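Local coordinates for protein probable transcriptional regulator (Rhodococcus jostii, PDB 3ON2) that probably binds regulatory DNA as a TetR-family transcriptional regulator, through an N-terminal helix-turn-helix domain joined to an all-helical C-terminal domain with a ligand pocket, at residues Gly95-Phe100 against Val159-Phe164; His165-Leu170 against Asp182-Ala187. All coordinates share one frame; numbering follows the deposited sequence.

Contact 1 of 2, residues Gly95-Phe100 against Val159-Phe164; sequences GAYVSF and VAFATF
Phe161 turns the edge of its ring toward the face of Tyr97, an offset edge-to-face pair with planes at 90° and centroids 5.8 Å apart. Its leading atom is CE1, 3.8 Å from Tyr97 CZ and 3.5 Å from Tyr97 OH. The Tyr97 ring gets there because CG stands anti to the backbone N (chi1 179°), which carries the phenol across to helix 153-172. At the ring's CD2-CE2 edge, near its plane, lies the carbonyl oxygen of Phe164, with Tyr97 CE2 4.0 Å from Phe164 O. Val98 completes the seam: its CG2 branch lies 4.0 Å from Phe164 CB, the two side chains crossing at about a right angle. Thr163 CG2 sits over the centre of one face of the Phe164 ring. Farther out, Tyr97 OH is hydrogen-bonded to Tyr112 and His165. A leucine in place of Tyr97 would probably leave Phe161 without its aromatic partner and both outer residues without the hydroxyl between them. Tyr97 and Phe161 belong to the pocket holding a polyether molecule. Segments 95-100 and 159-164 cross at -44°; helix 56-81 packs on Tyr97 through Leu71, and helix 181-196 meets Val98 through Val181 and Val185.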
# COMPACT_ATOMS: atom_id res chain seq x y z
N GLY A 95 -6.99 -5.79 -8.31
CA GLY A 95 -8.10 -4.92 -7.93
C GLY A 95 -7.92 -4.32 -6.55
O GLY A 95 -8.18 -3.12 -6.37
N ALA A 96 -7.47 -5.12 -5.58
CA ALA A 96 -7.19 -4.61 -4.23
C ALA A 96 -6.06 -3.59 -4.19
O ALA A 96 -6.11 -2.62 -3.43
CB ALA A 96 -6.89 -5.75 -3.25
N TYR A 97 -5.01 -3.83 -4.96
CA TYR A 97 -3.92 -2.84 -5.01
C TYR A 97 -4.39 -1.47 -5.53
O TYR A 97 -4.08 -0.42 -4.95
CB TYR A 97 -2.73 -3.32 -5.86
CG TYR A 97 -1.67 -2.23 -5.88
CD1 TYR A 97 -0.83 -2.07 -4.77
CD2 TYR A 97 -1.57 -1.32 -6.93
CE1 TYR A 97 0.10 -1.07 -4.73
CE2 TYR A 97 -0.62 -0.29 -6.90
CZ TYR A 97 0.22 -0.18 -5.79
OH TYR A 97 1.17 0.80 -5.68
N VAL A 98 -5.08 -1.48 -6.67
CA VAL A 98 -5.54 -0.24 -7.29
C VAL A 98 -6.51 0.49 -6.36
O VAL A 98 -6.38 1.70 -6.16
CB VAL A 98 -6.09 -0.49 -8.73
CG1 VAL A 98 -6.60 0.82 -9.38
CG2 VAL A 98 -4.97 -1.10 -9.62
N SER A 99 -7.45 -0.24 -5.76
CA SER A 99 -8.36 0.38 -4.78
C SER A 99 -7.64 1.01 -3.60
O SER A 99 -8.03 2.12 -3.15
CB SER A 99 -9.37 -0.62 -4.24
OG SER A 99 -10.18 -1.02 -5.31
N PHE A 100 -6.62 0.31 -3.08
CA PHE A 100 -5.83 0.86 -1.98
C PHE A 100 -5.15 2.18 -2.36
O PHE A 100 -5.19 3.17 -1.61
CB PHE A 100 -4.75 -0.14 -1.51
CG PHE A 100 -4.05 0.29 -0.26
CD1 PHE A 100 -4.49 -0.15 0.99
CD2 PHE A 100 -2.94 1.16 -0.32
CE1 PHE A 100 -3.83 0.26 2.17
CE2 PHE A 100 -2.29 1.58 0.84
CZ PHE A 100 -2.73 1.13 2.09
N VAL A 159 6.63 -7.24 -12.77
CA VAL A 159 5.88 -6.79 -13.94
C VAL A 159 4.43 -6.51 -13.53
O VAL A 159 3.86 -5.48 -13.94
CB VAL A 159 5.96 -7.78 -15.13
CG1 VAL A 159 4.92 -7.42 -16.21
CG2 VAL A 159 7.38 -7.75 -15.73
N ALA A 160 3.86 -7.38 -12.70
CA ALA A 160 2.49 -7.15 -12.19
C ALA A 160 2.38 -5.84 -11.40
O ALA A 160 1.42 -5.07 -11.58
CB ALA A 160 2.02 -8.35 -11.33
N PHE A 161 3.33 -5.59 -10.50
CA PHE A 161 3.36 -4.36 -9.70
C PHE A 161 3.44 -3.11 -10.59
O PHE A 161 2.69 -2.18 -10.38
CB PHE A 161 4.50 -4.40 -8.69
CG PHE A 161 4.69 -3.13 -7.89
CD1 PHE A 161 3.61 -2.43 -7.35
CD2 PHE A 161 5.98 -2.69 -7.59
CE1 PHE A 161 3.80 -1.29 -6.57
CE2 PHE A 161 6.19 -1.54 -6.83
CZ PHE A 161 5.11 -0.84 -6.32
N ALA A 162 4.32 -3.14 -11.59
CA ALA A 162 4.48 -2.02 -12.51
C ALA A 162 3.18 -1.79 -13.26
O ALA A 162 2.76 -0.63 -13.45
CB ALA A 162 5.60 -2.27 -13.49
N THR A 163 2.57 -2.87 -13.72
CA THR A 163 1.30 -2.79 -14.43
C THR A 163 0.23 -2.10 -13.60
O THR A 163 -0.39 -1.12 -14.07
CB THR A 163 0.80 -4.15 -14.88
OG1 THR A 163 1.79 -4.74 -15.74
CG2 THR A 163 -0.57 -4.01 -15.64
N PHE A 164 -0.01 -2.59 -12.39
CA PHE A 164 -1.12 -2.06 -11.60
C PHE A 164 -0.78 -0.75 -10.87
O PHE A 164 -1.67 0.10 -10.69
CB PHE A 164 -1.79 -3.17 -10.74
CG PHE A 164 -2.33 -4.26 -11.61
CD1 PHE A 164 -3.49 -4.04 -12.36
CD2 PHE A 164 -1.62 -5.44 -11.81
CE1 PHE A 164 -3.96 -5.00 -13.25
CE2 PHE A 164 -2.11 -6.43 -12.69
CZ PHE A 164 -3.28 -6.19 -13.40

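Contact 2 of 2, residues His165-Leu170 against Asp182-Ala187; sequences HGIATL and DEVVTA
Ile167 is the residue of helix 153-172 that meets helix 181-196 here, touching both Val184 and Val185 in the all-helical C-terminal domain of a TetR-type regulator. The joint is a small van der Waals packing between apolar side chains, with Ile167 CD1 also against the backbone; no hydrogen bond links the segments, and 141 Å² is buried in all.

In sequence order, His165 comes first and faces elsewhere: its ring meets Tyr112 edge-to-face, and Thr169 OG1 lies 3.5 Å above one face of the His165 ring, offset toward the rim. Two residues on, Ile167 supplies every contact of its segment with 182-187. With CG1 anti to the carbonyl carbon (chi1 -65°) and CD1 extended beyond it, the long branch reaches the backbone of the other helix, where CD1 is 3.7 Å from Val184 O and equally near Val185 CA. The CG1-CD1 arm and the Val184 side chain slide past each other in opposite directions, bringing CD1 within 3.8 Å of Val184 CG1. The short branch, CG2, lies 3.9 Å from Val185 CG2 and also borders Val184 CG1. One side chain therefore spans two consecutive residues, and the same isoleucine also touches Val181 and Ala188, farther along helix 181-196 in each direction. The methyl of Ala168 touches Ala101 of helix 86-103, a helix that Val185 also meets, through Ala94.

Thr169 bends back along its own helix. Its OG1 donates to His165 O over 2.7 Å, at a C=O...donor angle of 145° and tilted 34° from the carbonyl plane, while Thr169 N reaches the same oxygen from the opposite face. Leu170, last in the segment, packs on Met175 and Leu176 in the connection between the helices, and its backbone N donates to Gly166 O.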
# COMPACT_ATOMS: atom_id res chain seq x y z
N HIS A 165 0.48 -0.55 -10.51
CA HIS A 165 0.88 0.79 -10.09
C HIS A 165 0.78 1.80 -11.26
O HIS A 165 0.46 2.97 -11.04
CB HIS A 165 2.28 0.84 -9.48
CG HIS A 165 2.59 2.14 -8.82
ND1 HIS A 165 1.93 2.57 -7.69
CD2 HIS A 165 3.47 3.12 -9.14
CE1 HIS A 165 2.38 3.77 -7.35
NE2 HIS A 165 3.33 4.11 -8.20
N GLY A 166 1.10 1.36 -12.47
CA GLY A 166 0.91 2.20 -13.67
C GLY A 166 -0.55 2.61 -13.87
O GLY A 166 -0.83 3.77 -14.10
N ILE A 167 -1.47 1.65 -13.77
CA ILE A 167 -2.91 1.95 -13.82
C ILE A 167 -3.33 2.97 -12.72
O ILE A 167 -3.99 3.99 -13.03
CB ILE A 167 -3.81 0.66 -13.81
CG1 ILE A 167 -3.58 -0.17 -15.09
CG2 ILE A 167 -5.33 1.06 -13.75
CD1 ILE A 167 -4.35 -1.55 -15.10
N ALA A 168 -2.95 2.72 -11.47
CA ALA A 168 -3.28 3.64 -10.37
C ALA A 168 -2.70 5.06 -10.62
O ALA A 168 -3.36 6.08 -10.36
CB ALA A 168 -2.81 3.07 -9.03
N THR A 169 -1.47 5.11 -11.15
CA THR A 169 -0.81 6.37 -11.50
C THR A 169 -1.58 7.13 -12.61
O THR A 169 -1.85 8.35 -12.49
CB THR A 169 0.67 6.11 -11.89
OG1 THR A 169 1.35 5.50 -10.79
CG2 THR A 169 1.38 7.42 -12.27
N LEU A 170 -1.99 6.41 -13.66
CA LEU A 170 -2.78 7.02 -14.73
C LEU A 170 -4.10 7.54 -14.17
O LEU A 170 -4.53 8.65 -14.53
CB LEU A 170 -3.04 6.04 -15.90
CG LEU A 170 -1.86 5.56 -16.79
CD1 LEU A 170 -2.31 4.96 -18.14
CD2 LEU A 170 -0.88 6.69 -17.04
N ASP A 182 -11.93 0.21 -13.25
CA ASP A 182 -12.23 -1.21 -13.03
C ASP A 182 -12.08 -2.02 -14.33
O ASP A 182 -11.56 -3.15 -14.31
CB ASP A 182 -13.65 -1.35 -12.42
CG ASP A 182 -13.98 -2.79 -11.98
OD1 ASP A 182 -13.31 -3.33 -11.06
OD2 ASP A 182 -14.95 -3.36 -12.53
N GLU A 183 -12.51 -1.45 -15.46
CA GLU A 183 -12.40 -2.11 -16.77
C GLU A 183 -10.95 -2.21 -17.25
O GLU A 183 -10.58 -3.17 -17.90
CB GLU A 183 -13.24 -1.38 -17.82
CG GLU A 183 -14.78 -1.47 -17.58
CD GLU A 183 -15.60 -0.89 -18.73
OE1 GLU A 183 -15.05 -0.61 -19.81
OE2 GLU A 183 -16.83 -0.73 -18.54
N VAL A 184 -10.14 -1.21 -16.93
CA VAL A 184 -8.73 -1.20 -17.35
C VAL A 184 -7.94 -2.21 -16.51
O VAL A 184 -7.13 -2.96 -17.04
CB VAL A 184 -8.11 0.23 -17.22
CG1 VAL A 184 -6.61 0.26 -17.59
CG2 VAL A 184 -8.85 1.18 -18.12
N VAL A 185 -8.18 -2.23 -15.20
CA VAL A 185 -7.59 -3.26 -14.32
C VAL A 185 -7.89 -4.68 -14.84
O VAL A 185 -6.99 -5.52 -14.98
CB VAL A 185 -8.05 -3.10 -12.84
CG1 VAL A 185 -7.60 -4.29 -11.96
CG2 VAL A 185 -7.54 -1.79 -12.26
N THR A 186 -9.16 -4.94 -15.16
CA THR A 186 -9.59 -6.27 -15.65
C THR A 186 -8.93 -6.63 -16.96
O THR A 186 -8.44 -7.75 -17.10
CB THR A 186 -11.13 -6.37 -15.77
OG1 THR A 186 -11.69 -6.15 -14.48
CG2 THR A 186 -11.55 -7.76 -16.22
N ALA A 187 -8.86 -5.67 -17.90
CA ALA A 187 -8.22 -5.96 -19.18
C ALA A 187 -6.74 -6.27 -18.95
O ALA A 187 -6.20 -7.22 -19.53
CB ALA A 187 -8.39 -4.79 -20.15

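In the fold
Contacts 1 and 2 occupy consecutive turns of helix 153-172, with centres about 7 Å apart, and together join that helix to helix 86-103 and helix 181-196. They also touch directly. Val98 CG2 of contact 1 lies 3.7 Å from Val185 CG2 of contact 2, joining helices 86-103 and 181-196, while Phe164 and Ile167 bring in helix 153-172; Phe164 CE1 packs 3.5 Å from Val185 O. A polar link is added by Tyr97 OH and His165 ND1, 2.8 Å apart in a probable hydrogen bond. Contact 1 borders the pocket: the side chain of Phe161 is about 4 Å from the bound polyether, which probably came from the crystallisation liquor but may mark a pocket for an effector, as in other TetR-family regulators.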